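Local coordinates for protein DNA polymerase (Bacillus phage phi29, PDB 2PY5) that replicates the viral DNA by protein-primed, strand-displacing synthesis with high processivity and fidelity, and removes nucleotides through its own 3'-5' exonuclease activity, at residues Glu46-Val51 / Ile103-Gly108; Asp219-Tyr224 / Ser349-Lys354; Lys490-Leu495 / Tyr500-Tyr505. The protein carries 2 engineered substitutions. All coordinates share one frame; numbering follows the deposited sequence.

Contact 1: Glu46-Val51 / Ile103-Gly108; sequences EFMAWV and IDICLG
I105 reaches from strand 100-110 toward V51 and M48 on helix 44-54. Its CB points at the helix but stays 5.3 Å from CG1 of V51, so the branches have to span the gap. CG2 lies anti to the backbone N and approaches neither helix residue closely. CG1 takes the other route, anti to the carbonyl carbon (chi1 -58°), and the nearly extended second torsion (163°) carries CD1 out to the helix. That one methyl makes both contacts: CD1 of I105 sits 3.8 Å from CG1 of V51, the two side chains meeting at about a right angle, and 4.2 Å from CE of M48, which arrives beyond its sulfur on a chain bent at every torsion. The setting is the exonuclease domain with its RNase H-like fold: a mixed sheet in which strand 100-110 pairs with 113-121, which in turn lies next to 57-60, while helix 44-54 packs on one side. Around the methyl group the apolar layer continues, with V51 on L58, M48 on W73 and L74 of helix 63-76, and I105 on F79. Farther along the strand, L107 and G108 both face I115 in a classic beta bulge. The side chain of M48 is about 8 Å from that of F69, a residue that interacts with the primer terminal protein.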
loop_
_atom_site.group_PDB
_atom_site.type_symbol
_atom_site.label_atom_id
_atom_site.label_comp_id
_atom_site.label_asym_id
_atom_site.label_seq_id
_atom_site.Cartn_x
_atom_site.Cartn_y
_atom_site.Cartn_z
ATOM N N GLU F 46 -2.988 -33.976 4.609
ATOM C CA GLU F 46 -4.338 -34.143 4.107
ATOM C C GLU F 46 -4.717 -32.980 3.186
ATOM O O GLU F 46 -5.284 -33.199 2.104
ATOM C CB GLU F 46 -5.303 -34.210 5.276
ATOM C CG GLU F 46 -6.702 -34.549 4.892
ATOM C CD GLU F 46 -7.553 -34.781 6.105
ATOM O OE1 GLU F 46 -8.070 -33.790 6.662
ATOM O OE2 GLU F 46 -7.675 -35.963 6.521
ATOM N N PHE F 47 -4.416 -31.763 3.632
ATOM C CA PHE F 47 -4.732 -30.554 2.849
ATOM C C PHE F 47 -4.027 -30.613 1.494
ATOM O O PHE F 47 -4.636 -30.379 0.435
ATOM C CB PHE F 47 -4.280 -29.298 3.587
ATOM C CG PHE F 47 -4.515 -28.022 2.791
ATOM C CD1 PHE F 47 -5.811 -27.504 2.683
ATOM C CD2 PHE F 47 -3.473 -27.349 2.166
ATOM C CE1 PHE F 47 -6.059 -26.347 1.934
ATOM C CE2 PHE F 47 -3.721 -26.183 1.431
ATOM C CZ PHE F 47 -5.023 -25.694 1.327
ATOM N N MET F 48 -2.736 -30.903 1.526
ATOM C CA MET F 48 -1.935 -30.881 0.296
ATOM C C MET F 48 -2.343 -32.003 -0.687
ATOM O O MET F 48 -2.276 -31.821 -1.907
ATOM C CB MET F 48 -0.437 -30.947 0.612
ATOM C CG MET F 48 0.056 -29.698 1.296
ATOM S SD MET F 48 -0.194 -28.169 0.349
ATOM C CE MET F 48 0.769 -28.491 -1.147
ATOM N N ALA F 49 -2.746 -33.163 -0.181
ATOM C CA ALA F 49 -3.287 -34.199 -1.058
ATOM C C ALA F 49 -4.489 -33.646 -1.844
ATOM O O ALA F 49 -4.610 -33.891 -3.035
ATOM C CB ALA F 49 -3.683 -35.456 -0.251
ATOM N N TRP F 50 -5.344 -32.889 -1.160
ATOM C CA TRP F 50 -6.490 -32.238 -1.777
ATOM C C TRP F 50 -6.025 -31.187 -2.804
ATOM O O TRP F 50 -6.526 -31.156 -3.950
ATOM C CB TRP F 50 -7.385 -31.616 -0.694
ATOM C CG TRP F 50 -8.470 -30.736 -1.244
ATOM C CD1 TRP F 50 -9.670 -31.143 -1.761
ATOM C CD2 TRP F 50 -8.458 -29.303 -1.331
ATOM N NE1 TRP F 50 -10.395 -30.052 -2.172
ATOM C CE2 TRP F 50 -9.683 -28.913 -1.916
ATOM C CE3 TRP F 50 -7.536 -28.308 -0.967
ATOM C CZ2 TRP F 50 -10.001 -27.578 -2.157
ATOM C CZ3 TRP F 50 -7.859 -26.973 -1.206
ATOM C CH2 TRP F 50 -9.096 -26.626 -1.785
ATOM N N VAL F 51 -5.066 -30.359 -2.407
ATOM C CA VAL F 51 -4.491 -29.349 -3.312
ATOM C C VAL F 51 -4.042 -30.006 -4.622
ATOM O O VAL F 51 -4.294 -29.478 -5.706
ATOM C CB VAL F 51 -3.277 -28.625 -2.685
ATOM C CG1 VAL F 51 -2.556 -27.747 -3.726
ATOM C CG2 VAL F 51 -3.686 -27.816 -1.455
ATOM N N ILE F 103 1.863 -19.255 -6.233
ATOM C CA ILE F 103 2.529 -20.562 -6.255
ATOM C C ILE F 103 1.697 -21.438 -7.193
ATOM O O ILE F 103 0.514 -21.614 -6.954
ATOM C CB ILE F 103 2.560 -21.232 -4.879
ATOM C CG1 ILE F 103 3.195 -20.330 -3.824
ATOM C CG2 ILE F 103 3.328 -22.581 -4.958
ATOM C CD1 ILE F 103 2.980 -20.824 -2.377
ATOM N N ASP F 104 2.309 -21.953 -8.252
ATOM C CA ASP F 104 1.604 -22.762 -9.268
ATOM C C ASP F 104 2.208 -24.156 -9.230
ATOM O O ASP F 104 3.369 -24.345 -9.592
ATOM C CB ASP F 104 1.780 -22.123 -10.625
ATOM C CG ASP F 104 0.891 -22.725 -11.706
ATOM O OD1 ASP F 104 0.964 -22.243 -12.858
ATOM O OD2 ASP F 104 0.142 -23.667 -11.396
ATOM N N ILE F 105 1.419 -25.136 -8.782
ATOM C CA ILE F 105 1.911 -26.481 -8.572
ATOM C C ILE F 105 1.481 -27.341 -9.744
ATOM O O ILE F 105 0.275 -27.516 -9.985
ATOM C CB ILE F 105 1.345 -27.065 -7.256
ATOM C CG1 ILE F 105 1.712 -26.179 -6.054
ATOM C CG2 ILE F 105 1.829 -28.523 -7.045
ATOM C CD1 ILE F 105 0.874 -26.446 -4.835
ATOM N N CYS F 106 2.458 -27.860 -10.476
ATOM C CA CYS F 106 2.215 -28.603 -11.721
ATOM C C CYS F 106 2.315 -30.094 -11.477
ATOM O O CYS F 106 3.367 -30.577 -11.080
ATOM C CB CYS F 106 3.276 -28.249 -12.749
ATOM S SG CYS F 106 3.087 -29.109 -14.301
ATOM N N LEU F 107 1.253 -30.833 -11.763
ATOM C CA LEU F 107 1.293 -32.291 -11.677
ATOM C C LEU F 107 1.734 -32.935 -12.989
ATOM O O LEU F 107 2.344 -34.013 -12.988
ATOM C CB LEU F 107 -0.068 -32.828 -11.235
ATOM C CG LEU F 107 -0.439 -32.635 -9.760
ATOM C CD1 LEU F 107 0.587 -33.327 -8.868
ATOM C CD2 LEU F 107 -0.610 -31.157 -9.375
ATOM N N GLY F 108 1.453 -32.276 -14.105
ATOM C CA GLY F 108 1.798 -32.778 -15.420
ATOM C C GLY F 108 0.558 -32.705 -16.264
ATOM O O GLY F 108 -0.240 -31.776 -16.096
#

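Contact 2: Asp219-Tyr224 / Ser349-Lys354; sequences DKEVRY and SGLKFK. With nucleotides of chain C.
Helix 219-223 runs almost square across strand 349-354, at 95° with the axes 9.5 Å apart, bringing V222 and E221 against L351. CG2 of V222 lies 4.3 Å from CZ of F353, at the edge of that ring, and 4.0 Å from CD2 of L351 in one of the two conformers modelled for that leucine, so this packing may shift. I285, P428 and V431 continue it. E221 is extended beyond CG; its OE2 passes 3.8 Å from CD1 of L351 in that same conformer and reaches a water that donates to it at 3.1 Å. The water also donates to the carbonyl O of G350 and accepts from OG of S349 at 2.8 Å, so three bonds fix it between helix and strand. One turn before R223, OD1 of D219 offers its syn lone pair to NH2 of R223 at 2.9 Å, in the guanidinium plane, which holds the group for NH1 of R223 to donate nearly straight to OP1 of DT6 of chain C at 3.2 Å. The helix is thus divided: apolar contacts and a bridging water tie it to the polymerisation region, while a braced arginine probably helps hold the phosphate.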
loop_
_atom_site.group_PDB
_atom_site.type_symbol
_atom_site.label_atom_id
_atom_site.label_comp_id
_atom_site.label_asym_id
_atom_site.label_seq_id
_atom_site.Cartn_x
_atom_site.Cartn_y
_atom_site.Cartn_z
ATOM N N ASP F 219 12.960 4.847 -19.481
ATOM C CA ASP F 219 12.144 4.582 -18.306
ATOM C C ASP F 219 12.959 4.756 -17.023
ATOM O O ASP F 219 12.462 5.284 -16.049
ATOM C CB ASP F 219 11.544 3.175 -18.348
ATOM C CG ASP F 219 10.493 2.984 -17.295
ATOM O OD1 ASP F 219 10.791 2.323 -16.277
ATOM O OD2 ASP F 219 9.379 3.561 -17.463
ATOM N N LYS F 220 14.197 4.270 -17.033
ATOM C CA LYS F 220 15.078 4.378 -15.882
ATOM C C LYS F 220 15.323 5.853 -15.499
ATOM O O LYS F 220 15.276 6.198 -14.332
ATOM C CB LYS F 220 16.404 3.657 -16.156
ATOM C CG LYS F 220 17.368 3.655 -14.990
ATOM C CD LYS F 220 18.544 2.679 -15.226
ATOM N N GLU F 221 15.558 6.706 -16.495
ATOM C CA GLU F 221 15.720 8.152 -16.237
ATOM C C GLU F 221 14.465 8.777 -15.647
ATOM O O GLU F 221 14.523 9.523 -14.669
ATOM C CB GLU F 221 16.135 8.909 -17.510
ATOM C CG GLU F 221 17.494 8.508 -18.040
ATOM C CD GLU F 221 18.000 9.405 -19.157
ATOM O OE1 GLU F 221 19.191 9.262 -19.517
ATOM O OE2 GLU F 221 17.238 10.276 -19.646
ATOM N N VAL F 222 13.315 8.464 -16.240
ATOM C CA VAL F 222 12.050 8.965 -15.722
ATOM C C VAL F 222 11.887 8.541 -14.248
ATOM O O VAL F 222 11.471 9.322 -13.409
ATOM C CB VAL F 222 10.849 8.483 -16.574
ATOM C CG1 VAL F 222 9.509 8.932 -15.972
ATOM C CG2 VAL F 222 10.976 9.017 -18.022
ATOM N N ARG F 223 12.236 7.283 -13.956
ATOM C CA ARG F 223 12.011 6.698 -12.654
ATOM C C ARG F 223 12.828 7.381 -11.554
ATOM O O ARG F 223 12.410 7.420 -10.399
ATOM C CB ARG F 223 12.306 5.200 -12.710
ATOM C CG ARG F 223 12.112 4.412 -11.398
ATOM C CD ARG F 223 12.296 2.902 -11.607
ATOM N NE ARG F 223 11.432 2.489 -12.699
ATOM C CZ ARG F 223 10.123 2.358 -12.607
ATOM N NH1 ARG F 223 9.504 2.432 -11.429
ATOM N NH2 ARG F 223 9.438 2.081 -13.706
ATOM N N TYR F 224 13.973 7.954 -11.921
ATOM C CA TYR F 224 14.745 8.718 -10.940
ATOM C C TYR F 224 13.930 9.861 -10.331
ATOM O O TYR F 224 14.233 10.315 -9.232
ATOM C CB TYR F 224 16.030 9.298 -11.532
ATOM C CG TYR F 224 17.065 8.320 -12.035
ATOM C CD1 TYR F 224 17.694 8.527 -13.242
ATOM C CD2 TYR F 224 17.405 7.192 -11.299
ATOM C CE1 TYR F 224 18.645 7.653 -13.718
ATOM C CE2 TYR F 224 18.366 6.301 -11.775
ATOM C CZ TYR F 224 18.968 6.536 -12.982
ATOM O OH TYR F 224 19.946 5.659 -13.475
ATOM N N SER F 349 20.764 17.434 -18.292
ATOM C CA SER F 349 19.944 16.949 -19.394
ATOM C C SER F 349 18.526 16.759 -18.869
ATOM O O SER F 349 18.262 16.936 -17.682
ATOM C CB SER F 349 20.490 15.615 -19.911
ATOM O OG SER F 349 20.078 14.521 -19.103
ATOM N N GLY F 350 17.615 16.347 -19.746
ATOM C CA GLY F 350 16.296 15.976 -19.289
ATOM C C GLY F 350 15.412 15.420 -20.387
ATOM O O GLY F 350 15.884 15.090 -21.474
ATOM N N LEU F 351 14.130 15.332 -20.061
ATOM C CA LEU F 351 13.102 14.847 -20.985
ATOM C C LEU F 351 11.908 15.773 -20.909
ATOM O O LEU F 351 11.494 16.179 -19.823
ATOM C CB LEU F 351 12.641 13.420 -20.643
ATOM C CG LEU F 351 13.670 12.320 -20.388
ATOM C CD1 LEU F 351 14.083 12.323 -18.929
ATOM C CD2 LEU F 351 13.091 10.947 -20.768
ATOM N N LYS F 352 11.340 16.109 -22.068
ATOM C CA LYS F 352 10.120 16.923 -22.097
ATOM C C LYS F 352 8.954 16.146 -22.693
ATOM O O LYS F 352 9.148 15.212 -23.497
ATOM C CB LYS F 352 10.327 18.262 -22.803
ATOM C CG LYS F 352 10.726 18.154 -24.250
ATOM C CD LYS F 352 10.904 19.509 -24.898
ATOM C CE LYS F 352 11.173 19.373 -26.373
ATOM N NZ LYS F 352 11.397 20.731 -27.039
ATOM N N PHE F 353 7.759 16.502 -22.253
ATOM C CA PHE F 353 6.547 15.740 -22.566
ATOM C C PHE F 353 5.415 16.635 -23.042
ATOM O O PHE F 353 5.158 17.684 -22.480
ATOM C CB PHE F 353 6.027 14.999 -21.322
ATOM C CG PHE F 353 7.049 14.100 -20.678
ATOM C CD1 PHE F 353 7.931 14.611 -19.749
ATOM C CD2 PHE F 353 7.129 12.766 -21.014
ATOM C CE1 PHE F 353 8.891 13.808 -19.154
ATOM C CE2 PHE F 353 8.103 11.961 -20.409
ATOM C CZ PHE F 353 8.972 12.512 -19.491
ATOM N N LYS F 354 4.677 16.128 -24.016
ATOM C CA LYS F 354 3.342 16.630 -24.282
ATOM C C LYS F 354 2.481 16.451 -23.045
ATOM O O LYS F 354 2.775 15.609 -22.181
ATOM C CB LYS F 354 2.708 15.911 -25.473
ATOM C CG LYS F 354 3.537 15.958 -26.722
ATOM C CD LYS F 354 2.828 15.349 -27.927
ATOM C CE LYS F 354 3.031 13.875 -28.011
ATOM N NZ LYS F 354 2.788 13.415 -29.425
ATOM P P DT C 6 10.533 1.543 -7.867
ATOM O OP1 DT C 6 11.095 2.682 -8.613
ATOM O OP2 DT C 6 10.416 0.181 -8.462
ATOM O "O5'" DT C 6 11.353 1.356 -6.501
ATOM C "C5'" DT C 6 11.784 2.471 -5.743
ATOM C "C4'" DT C 6 12.614 1.967 -4.582
ATOM O "O4'" DT C 6 11.708 1.324 -3.651
ATOM C "C3'" DT C 6 13.682 0.929 -4.950
ATOM O "O3'" DT C 6 14.919 1.156 -4.253
ATOM C "C2'" DT C 6 13.040 -0.395 -4.552
ATOM C "C1'" DT C 6 12.170 0.019 -3.368
ATOM N N1 DT C 6 10.976 -0.870 -3.082
ATOM C C2 DT C 6 10.733 -1.242 -1.772
ATOM O O2 DT C 6 11.439 -0.889 -0.838
ATOM N N3 DT C 6 9.625 -2.046 -1.601
ATOM C C4 DT C 6 8.758 -2.511 -2.576
ATOM O O4 DT C 6 7.799 -3.230 -2.305
ATOM C C5 DT C 6 9.066 -2.083 -3.924
ATOM C C7 DT C 6 8.209 -2.516 -5.077
ATOM C C6 DT C 6 10.141 -1.296 -4.110
HETATM O O HOH W 1 18.031 13.146 -20.422
#

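Contact 3: Lys490-Leu495 / Tyr500-Tyr505; sequences KRAKYL and YIQDIY. With EDO (1,2-ethanediol), chain L.
Strands 491-495 and 500-505 run antiparallel with their axes 4.7 Å apart, the two arms of a beta hairpin in the polymerase palm sheet. K493 and I501 form a hydrogen-bonded pair, with N of K493 to O of I501 at 3.0 Å and N of I501 to O of K493 at 2.9 Å. A492/Q502 and Y494/Y500 are the non-hydrogen-bonded pairs, and their side chains share one face of the sheet, opposite that of K493 and I501. There the two tyrosines run alongside each other in the same direction, planes 21° and centroids 4.9 Å apart, offset enough to leave little ring overlap; CE2 of Y494 comes over the face of Y500. OH of Y494 accepts from NE2 of Q502 at 2.9 Å, close to the amide plane, and also bonds ND1 of H461. The side chain of Y500, probably involved in binding template-primer structures, is about 6 Å from that of D456, which binds the catalytic magnesium. On the K493 face, R491 sets CG between its backbone N and carbonyl carbon (chi1 61°) and runs extended beside D503; its NE meets OD2 of D503 at 2.8 Å in a salt bridge, well above the carboxylate plane. CB of K490 makes an off-centre CH-pi contact with the Y505 ring, while NZ of K490 donates to O1 of a 1,2-ethanediol, probably left from the crystallisation liquor, at 2.6 Å.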
loop_
_atom_site.group_PDB
_atom_site.type_symbol
_atom_site.label_atom_id
_atom_site.label_comp_id
_atom_site.label_asym_id
_atom_site.label_seq_id
_atom_site.Cartn_x
_atom_site.Cartn_y
_atom_site.Cartn_z
ATOM N N LYS F 490 -7.652 18.957 21.340
ATOM C CA LYS F 490 -7.409 19.729 22.566
ATOM C C LYS F 490 -5.924 19.796 22.892
ATOM O O LYS F 490 -5.425 20.795 23.409
ATOM C CB LYS F 490 -8.187 19.114 23.737
ATOM C CG LYS F 490 -7.896 19.697 25.105
ATOM C CD LYS F 490 -8.077 21.235 25.202
ATOM C CE LYS F 490 -7.881 21.779 26.631
ATOM N NZ LYS F 490 -6.551 21.484 27.231
ATOM N N ARG F 491 -5.220 18.702 22.608
ATOM C CA ARG F 491 -3.795 18.655 22.807
ATOM C C ARG F 491 -3.231 17.531 21.958
ATOM O O ARG F 491 -3.972 16.684 21.464
ATOM C CB ARG F 491 -3.446 18.448 24.279
ATOM C CG ARG F 491 -3.972 17.179 24.869
ATOM C CD ARG F 491 -3.357 16.864 26.241
ATOM N NE ARG F 491 -3.855 15.589 26.759
ATOM C CZ ARG F 491 -3.389 14.973 27.847
ATOM N NH1 ARG F 491 -2.382 15.478 28.543
ATOM N NH2 ARG F 491 -3.908 13.818 28.221
ATOM N N ALA F 492 -1.920 17.547 21.788
ATOM C CA ALA F 492 -1.253 16.597 20.910
ATOM C C ALA F 492 0.222 16.515 21.291
ATOM O O ALA F 492 0.736 17.343 22.042
ATOM C CB ALA F 492 -1.423 17.002 19.450
ATOM N N LYS F 493 0.883 15.471 20.798
ATOM C CA LYS F 493 2.320 15.339 20.914
ATOM C C LYS F 493 2.844 14.574 19.703
ATOM O O LYS F 493 2.375 13.471 19.390
ATOM C CB LYS F 493 2.733 14.654 22.214
ATOM C CG LYS F 493 4.269 14.639 22.408
ATOM C CD LYS F 493 4.684 13.924 23.677
ATOM C CE LYS F 493 4.624 14.800 24.919
ATOM N NZ LYS F 493 5.400 14.159 26.020
ATOM N N TYR F 494 3.769 15.213 18.990
ATOM C CA TYR F 494 4.373 14.671 17.778
ATOM C C TYR F 494 5.843 14.389 18.068
ATOM O O TYR F 494 6.598 15.280 18.458
ATOM C CB TYR F 494 4.277 15.675 16.619
ATOM C CG TYR F 494 2.867 15.993 16.176
ATOM C CD1 TYR F 494 2.055 16.852 16.928
ATOM C CD2 TYR F 494 2.345 15.443 15.016
ATOM C CE1 TYR F 494 0.743 17.155 16.509
ATOM C CE2 TYR F 494 1.053 15.744 14.589
ATOM C CZ TYR F 494 0.259 16.585 15.352
ATOM O OH TYR F 494 -1.018 16.882 14.953
ATOM N N LEU F 495 6.244 13.136 17.915
ATOM C CA LEU F 495 7.619 12.742 18.227
ATOM C C LEU F 495 8.479 12.675 16.979
ATOM O O LEU F 495 9.630 13.116 16.988
ATOM C CB LEU F 495 7.619 11.384 18.917
ATOM C CG LEU F 495 6.825 11.261 20.208
ATOM C CD1 LEU F 495 6.898 9.834 20.729
ATOM C CD2 LEU F 495 7.279 12.264 21.280
ATOM N N TYR F 500 2.644 10.239 16.361
ATOM C CA TYR F 500 2.005 11.282 17.146
ATOM C C TYR F 500 0.748 10.760 17.841
ATOM O O TYR F 500 0.225 9.705 17.502
ATOM C CB TYR F 500 1.659 12.495 16.262
ATOM C CG TYR F 500 0.596 12.240 15.226
ATOM C CD1 TYR F 500 -0.722 12.462 15.535
ATOM C CD2 TYR F 500 0.908 11.784 13.950
ATOM C CE1 TYR F 500 -1.720 12.253 14.616
ATOM C CE2 TYR F 500 -0.109 11.562 13.023
ATOM C CZ TYR F 500 -1.412 11.808 13.384
ATOM O OH TYR F 500 -2.481 11.617 12.515
ATOM N N ILE F 501 0.298 11.519 18.836
ATOM C CA ILE F 501 -0.967 11.271 19.508
ATOM C C ILE F 501 -1.767 12.564 19.535
ATOM O O ILE F 501 -1.197 13.665 19.512
ATOM C CB ILE F 501 -0.803 10.714 20.951
ATOM C CG1 ILE F 501 0.036 11.642 21.847
ATOM C CG2 ILE F 501 -0.169 9.328 20.912
ATOM C CD1 ILE F 501 0.265 11.127 23.258
ATOM N N GLN F 502 -3.089 12.418 19.566
ATOM C CA GLN F 502 -3.996 13.556 19.742
ATOM C C GLN F 502 -5.151 13.193 20.644
ATOM O O GLN F 502 -5.618 12.053 20.635
ATOM C CB GLN F 502 -4.585 13.984 18.397
ATOM C CG GLN F 502 -3.552 14.421 17.358
ATOM C CD GLN F 502 -4.146 14.602 15.987
ATOM O OE1 GLN F 502 -5.156 13.981 15.646
ATOM N NE2 GLN F 502 -3.492 15.426 15.167
ATOM N N ASP F 503 -5.606 14.176 21.432
ATOM C CA ASP F 503 -6.878 14.119 22.176
ATOM C C ASP F 503 -7.870 14.922 21.326
ATOM O O ASP F 503 -7.835 16.156 21.310
ATOM C CB ASP F 503 -6.768 14.775 23.555
ATOM C CG ASP F 503 -6.330 13.813 24.664
ATOM O OD1 ASP F 503 -6.244 12.595 24.437
ATOM O OD2 ASP F 503 -6.120 14.306 25.792
ATOM N N ILE F 504 -8.717 14.220 20.588
ATOM C CA ILE F 504 -9.578 14.849 19.568
ATOM C C ILE F 504 -10.969 15.144 20.135
ATOM O O ILE F 504 -11.583 14.295 20.755
ATOM C CB ILE F 504 -9.694 13.942 18.321
ATOM C CG1 ILE F 504 -8.318 13.762 17.669
ATOM C CG2 ILE F 504 -10.712 14.503 17.331
ATOM C CD1 ILE F 504 -8.300 12.764 16.485
ATOM N N TYR F 505 -11.467 16.361 19.892
ATOM C CA TYR F 505 -12.809 16.755 20.268
ATOM C C TYR F 505 -13.856 15.948 19.505
ATOM O O TYR F 505 -13.802 15.874 18.281
ATOM C CB TYR F 505 -13.017 18.232 19.966
ATOM C CG TYR F 505 -12.328 19.208 20.898
ATOM C CD1 TYR F 505 -11.363 20.086 20.417
ATOM C CD2 TYR F 505 -12.698 19.306 22.235
ATOM C CE1 TYR F 505 -10.751 21.011 21.252
ATOM C CE2 TYR F 505 -12.098 20.225 23.081
ATOM C CZ TYR F 505 -11.125 21.075 22.582
ATOM O OH TYR F 505 -10.539 21.997 23.424
HETATM C C1 EDO L . -5.503 18.417 28.836
HETATM O O1 EDO L . -5.863 19.020 27.605
HETATM C C2 EDO L . -4.518 19.329 29.558
HETATM O O2 EDO L . -5.161 19.934 30.688
HETATM O O HOH W 2 -5.677 11.277 26.879
#

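Overall arrangement
The three contacts follow one another along the chain and share no helix, strand or sheet. Contact 1 belongs to the exonuclease domain and contact 3 to the polymerisation region, on opposite sides of the molecule's centre with contact centres about 51 Å apart; contact 2 joins the DNA-binding connection between them to the polymerisation region. Contact 1 is wholly buried and purely apolar, a sparse touch between helix and sheet. Contact 2 has a buried apolar core but gains a water bridge at its partly exposed margin. Contact 3 is by far the most extensive, neighbouring strands bonded through their backbones, with tyrosines on one buried face and, on the other, a salt bridge at a more exposed position beside buried I501.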